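Local coordinates for ARF GTPase-activating protein GIT1 (Rattus norvegicus, PDB 6IUH) that acts as a GTPase-activating protein for ARF small GTPases and, through its C-terminal helical domain, probably docks on partners such as paxillin in adhesion signalling, at residues E55-F60 with S71-L76. Sequence-based numbering, arbitrary orientation.
Sequences EMASLF and SSLRLL
Leu73, reaching from helix 67-87, packs against Ala57 and Phe60 in a small apolar contact between two helices consecutive in the chain, near the C-terminal part of helix 42-57 and the turn that follows. No hydrogen bond crosses; about 189 Å² is buried in all, and the nearest pair of CA atoms is that of Ala57 and Leu73, 6.8 Å apart.

The two methyls of Leu73 divide the work. Its CD2 rests against Ala57, 4.1 Å from Ala57 CA, touches CB of the same alanine as well, and also nears the Phe60 ring at a slant. The other methyl, CD1, meets Phe60 CB at 4.0 Å. Leu73 reaches both with CG beside its own backbone N and anti to the carbonyl carbon (chi1 -78°), which turns its two methyls toward helix 42-57 and the turn.

Phe60 comes into place through the type I turn from Ala57 to Phe60. Phe60 N bonds back to Ala57 O at 3.1 Å, and that same oxygen lies in the plane of the phenyl ring, at its edge. One residue earlier, Leu59 N bonds to Met56 O, while Ser58 OG donates to Glu55 O at 2.6 Å from above the carbonyl plane, 36° out of it. Further along, Met56 and Leu76 face each other more loosely, Met56 SD lying 4.5 Å from Leu76 CD2.

Helix 101-128 adds its own packing: Leu122 meets Met56, Ala118 meets Leu76 and Thr126 meets Phe60. On helix 67-87, Leu75 packs on the backbone of another protein's chain. A leucine of one helix set against an alanine and a phenylalanine of the preceding helix and its turn is plain interhelical packing within a four-helix bundle, here the C-terminal one of GIT1, which resembles focal adhesion targeting domains.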
loop_
_atom_site.group_PDB
_atom_site.type_symbol
_atom_site.label_atom_id
_atom_site.label_comp_id
_atom_site.label_asym_id
_atom_site.label_seq_id
_atom_site.Cartn_x
_atom_site.Cartn_y
_atom_site.Cartn_z
ATOM N N GLU A 55 -4.193 -4.757 9.952
ATOM C CA GLU A 55 -4.454 -3.990 11.166
ATOM C C GLU A 55 -5.240 -2.719 10.867
ATOM O O GLU A 55 -6.089 -2.308 11.653
ATOM C CB GLU A 55 -3.145 -3.634 11.874
ATOM C CG GLU A 55 -2.386 -4.832 12.424
ATOM C CD GLU A 55 -1.194 -4.427 13.272
ATOM O OE1 GLU A 55 -1.006 -3.212 13.494
ATOM O OE2 GLU A 55 -0.447 -5.323 13.719
ATOM N N MET A 56 -4.953 -2.094 9.732
ATOM C CA MET A 56 -5.689 -0.897 9.346
ATOM C C MET A 56 -7.127 -1.260 8.989
ATOM O O MET A 56 -8.067 -0.578 9.394
ATOM C CB MET A 56 -5.011 -0.191 8.174
ATOM C CG MET A 56 -5.692 1.110 7.782
ATOM S SD MET A 56 -4.831 1.960 6.454
ATOM C CE MET A 56 -5.895 3.392 6.237
ATOM N N ALA A 57 -7.292 -2.346 8.241
ATOM C CA ALA A 57 -8.620 -2.801 7.849
ATOM C C ALA A 57 -9.461 -3.172 9.070
ATOM O O ALA A 57 -10.677 -2.988 9.074
ATOM C CB ALA A 57 -8.514 -3.985 6.896
ATOM N N SER A 58 -8.807 -3.683 10.110
ATOM C CA SER A 58 -9.510 -4.122 11.312
ATOM C C SER A 58 -10.071 -2.954 12.127
ATOM O O SER A 58 -10.874 -3.158 13.035
ATOM C CB SER A 58 -8.585 -4.969 12.191
ATOM O OG SER A 58 -7.518 -4.195 12.708
ATOM N N LEU A 59 -9.646 -1.735 11.803
ATOM C CA LEU A 59 -10.174 -0.541 12.458
ATOM C C LEU A 59 -11.623 -0.294 12.065
ATOM O O LEU A 59 -12.377 0.362 12.789
ATOM C CB LEU A 59 -9.340 0.690 12.103
ATOM C CG LEU A 59 -7.925 0.805 12.663
ATOM C CD1 LEU A 59 -7.325 2.131 12.233
ATOM C CD2 LEU A 59 -7.938 0.682 14.178
ATOM N N PHE A 60 -12.000 -0.819 10.906
ATOM C CA PHE A 60 -13.321 -0.586 10.342
ATOM C C PHE A 60 -14.233 -1.782 10.600
ATOM O O PHE A 60 -13.750 -2.892 10.817
ATOM C CB PHE A 60 -13.198 -0.293 8.843
ATOM C CG PHE A 60 -12.412 0.952 8.537
ATOM C CD1 PHE A 60 -11.030 0.908 8.417
ATOM C CD2 PHE A 60 -13.054 2.171 8.384
ATOM C CE1 PHE A 60 -10.305 2.054 8.140
ATOM C CE2 PHE A 60 -12.335 3.321 8.108
ATOM C CZ PHE A 60 -10.957 3.263 7.987
ATOM N N SER A 71 -15.590 0.428 -0.778
ATOM C CA SER A 71 -14.794 0.522 -1.999
ATOM C C SER A 71 -13.302 0.610 -1.706
ATOM O O SER A 71 -12.496 -0.086 -2.327
ATOM C CB SER A 71 -15.225 1.736 -2.828
ATOM O OG SER A 71 -14.446 1.853 -4.005
ATOM N N SER A 72 -12.936 1.471 -0.764
ATOM C CA SER A 72 -11.528 1.678 -0.445
ATOM C C SER A 72 -10.916 0.453 0.235
ATOM O O SER A 72 -9.756 0.114 -0.014
ATOM C CB SER A 72 -11.355 2.919 0.430
ATOM O OG SER A 72 -11.681 4.092 -0.300
ATOM N N LEU A 73 -11.691 -0.217 1.084
ATOM C CA LEU A 73 -11.202 -1.437 1.722
ATOM C C LEU A 73 -10.982 -2.530 0.690
ATOM O O LEU A 73 -10.045 -3.319 0.803
ATOM C CB LEU A 73 -12.170 -1.918 2.804
ATOM C CG LEU A 73 -12.093 -1.157 4.127
ATOM C CD1 LEU A 73 -13.090 -1.718 5.128
ATOM C CD2 LEU A 73 -10.679 -1.206 4.686
ATOM N N ARG A 74 -11.845 -2.574 -0.319
ATOM C CA ARG A 74 -11.709 -3.553 -1.386
ATOM C C ARG A 74 -10.399 -3.341 -2.138
ATOM O O ARG A 74 -9.680 -4.297 -2.428
ATOM C CB ARG A 74 -12.893 -3.474 -2.351
ATOM C CG ARG A 74 -12.915 -4.585 -3.386
ATOM C CD ARG A 74 -14.202 -4.566 -4.198
ATOM N NE ARG A 74 -15.388 -4.637 -3.349
ATOM C CZ ARG A 74 -16.240 -3.634 -3.170
ATOM N NH1 ARG A 74 -16.046 -2.478 -3.789
ATOM N NH2 ARG A 74 -17.292 -3.788 -2.377
ATOM N N LEU A 75 -10.087 -2.086 -2.442
ATOM C CA LEU A 75 -8.851 -1.760 -3.146
ATOM C C LEU A 75 -7.629 -2.066 -2.287
ATOM O O LEU A 75 -6.654 -2.652 -2.760
ATOM C CB LEU A 75 -8.849 -0.291 -3.556
ATOM C CG LEU A 75 -7.624 0.189 -4.330
ATOM C CD1 LEU A 75 -7.461 -0.609 -5.611
ATOM C CD2 LEU A 75 -7.760 1.677 -4.631
ATOM N N LEU A 76 -7.693 -1.655 -1.024
ATOM C CA LEU A 76 -6.632 -1.908 -0.056
ATOM C C LEU A 76 -6.311 -3.397 0.067
ATOM O O LEU A 76 -5.157 -3.806 -0.059
ATOM C CB LEU A 76 -7.027 -1.357 1.313
ATOM C CG LEU A 76 -5.959 -1.416 2.402
ATOM C CD1 LEU A 76 -4.903 -0.349 2.162
ATOM C CD2 LEU A 76 -6.576 -1.273 3.790
#